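Local coordinates for delta-like protein (PDB 4XL1) that probably acts as a Delta-family ligand that binds and activates Notch receptors on neighbouring cells, at residues 42-45 and 46-49. The protein carries 3 engineered substitutions. Numbering follows the deposited sequence.
Sequences QATF and SEGP. With NAG (2-acetamido-2-deoxy-beta-D-glucopyranose), chain N.
The side-chain amide of Gln42 turns one face obliquely to Ser46 and Glu47. Its nitrogen end does the touching: Ser46 CA lies 3.3 Å from Gln42 NE2 on that face, and Ser46 CB comes in on the same side. Glu47 N is 3.4 Å from Gln42 NE2, but both are donors, so the approach is a van der Waals one. The amide is tilted by about 38° from the Ser46-Glu47 peptide plane, and at its other end Gln42 OE1 stands 3.8 Å from Glu47 O. Gln42 reaches Ser46 and Glu47 with an extended chain beyond CG (chi2 -177°). The Glu47 carboxylate has Phe45 O obliquely over one face, 3.6 Å from CD, while Glu47 CG packs against the same oxygen at 3.1 Å. A bend at chi2 (-92°) folds the acid back over the carbonyl. From the opposite face of the Phe45 carbonyl plane Thr44 OG1 gives Phe45 O a weak hydrogen bond of 3.4 Å. The segments form one surface loop of the C2-like N-terminal domain of Notch ligands, joining strands 31-37 and 54-62, neighbours in the four-stranded antiparallel sheet. Gln42 N bonds to Ser92 OG, tying the loop's start to strand 90-99. Apolar side chains of another protein chain pack on Thr44 and Glu47, and an alpha-L-fucopyranose attached to the protein lies about 4 Å from the Gln42 side chain. At the far end Pro49 CB rests 3.5 Å from O7 of the attached N-acetylglucosamine, which is hydrogen-bonded to Cys50 N.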
loop_
_atom_site.group_PDB
_atom_site.type_symbol
_atom_site.label_atom_id
_atom_site.label_comp_id
_atom_site.label_asym_id
_atom_site.label_seq_id
_atom_site.Cartn_x
_atom_site.Cartn_y
_atom_site.Cartn_z
ATOM N N GLN B 42 7.768 -3.418 -13.058
ATOM C CA GLN B 42 8.609 -4.341 -13.821
ATOM C C GLN B 42 8.693 -3.906 -15.270
ATOM O O GLN B 42 7.689 -3.706 -15.961
ATOM C CB GLN B 42 8.101 -5.783 -13.709
ATOM C CG GLN B 42 6.681 -6.023 -14.149
ATOM C CD GLN B 42 6.260 -7.463 -13.928
ATOM O OE1 GLN B 42 6.883 -8.195 -13.154
ATOM N NE2 GLN B 42 5.213 -7.880 -14.619
ATOM N N ALA B 43 9.917 -3.707 -15.722
ATOM C CA ALA B 43 10.158 -3.317 -17.096
ATOM C C ALA B 43 10.140 -4.504 -18.046
ATOM O O ALA B 43 9.688 -4.381 -19.187
ATOM C CB ALA B 43 11.472 -2.584 -17.204
ATOM N N THR B 44 10.627 -5.655 -17.579
ATOM C CA THR B 44 10.694 -6.847 -18.411
ATOM C C THR B 44 9.287 -7.278 -18.789
ATOM O O THR B 44 8.312 -6.783 -18.222
ATOM C CB THR B 44 11.414 -8.017 -17.698
ATOM O OG1 THR B 44 10.573 -8.553 -16.668
ATOM C CG2 THR B 44 12.730 -7.554 -17.087
ATOM N N PHE B 45 9.177 -8.190 -19.750
ATOM C CA PHE B 45 7.867 -8.679 -20.158
ATOM C C PHE B 45 7.165 -9.249 -18.935
ATOM O O PHE B 45 7.808 -9.834 -18.066
ATOM C CB PHE B 45 7.994 -9.726 -21.265
ATOM C CG PHE B 45 8.660 -9.209 -22.507
ATOM C CD1 PHE B 45 8.122 -8.135 -23.195
ATOM C CD2 PHE B 45 9.815 -9.799 -22.992
ATOM C CE1 PHE B 45 8.729 -7.650 -24.337
ATOM C CE2 PHE B 45 10.425 -9.321 -24.137
ATOM C CZ PHE B 45 9.879 -8.246 -24.811
ATOM N N SER B 46 5.853 -9.055 -18.860
ATOM C CA SER B 46 5.114 -9.327 -17.632
ATOM C C SER B 46 5.201 -10.785 -17.216
ATOM O O SER B 46 4.952 -11.689 -18.014
ATOM C CB SER B 46 3.652 -8.923 -17.785
ATOM O OG SER B 46 3.539 -7.551 -18.111
ATOM N N GLU B 47 5.560 -10.998 -15.958
ATOM C CA GLU B 47 5.632 -12.335 -15.396
ATOM C C GLU B 47 4.808 -12.384 -14.119
ATOM O O GLU B 47 4.893 -11.484 -13.282
ATOM C CB GLU B 47 7.082 -12.733 -15.104
ATOM C CG GLU B 47 8.090 -12.265 -16.141
ATOM C CD GLU B 47 8.350 -13.289 -17.227
ATOM O OE1 GLU B 47 7.598 -14.283 -17.305
ATOM O OE2 GLU B 47 9.311 -13.099 -18.003
ATOM N N GLY B 48 4.006 -13.431 -13.972
ATOM C CA GLY B 48 3.395 -13.737 -12.693
ATOM C C GLY B 48 2.175 -12.928 -12.293
ATOM O O GLY B 48 1.666 -12.118 -13.070
ATOM N N PRO B 49 1.710 -13.142 -11.053
ATOM C CA PRO B 49 0.432 -12.692 -10.490
ATOM C C PRO B 49 0.391 -11.222 -10.077
ATOM O O PRO B 49 1.406 -10.528 -10.107
ATOM C CB PRO B 49 0.266 -13.586 -9.261
ATOM C CG PRO B 49 1.659 -13.911 -8.836
ATOM C CD PRO B 49 2.561 -13.786 -10.037
HETATM C C1 NAG N . -6.462 -11.823 -7.159
HETATM C C2 NAG N . -5.336 -12.851 -7.255
HETATM C C3 NAG N . -5.753 -14.162 -6.593
HETATM C C4 NAG N . -6.239 -13.910 -5.171
HETATM C C5 NAG N . -7.333 -12.847 -5.172
HETATM C C6 NAG N . -7.785 -12.466 -3.781
HETATM C C7 NAG N . -3.746 -12.762 -9.122
HETATM C C8 NAG N . -3.522 -13.060 -10.573
HETATM N N2 NAG N . -4.952 -13.076 -8.638
HETATM O O3 NAG N . -4.635 -15.043 -6.569
HETATM O O4 NAG N . -6.753 -15.113 -4.612
HETATM O O5 NAG N . -6.840 -11.650 -5.790
HETATM O O6 NAG N . -8.414 -11.192 -3.767
HETATM O O7 NAG N . -2.875 -12.260 -8.419
#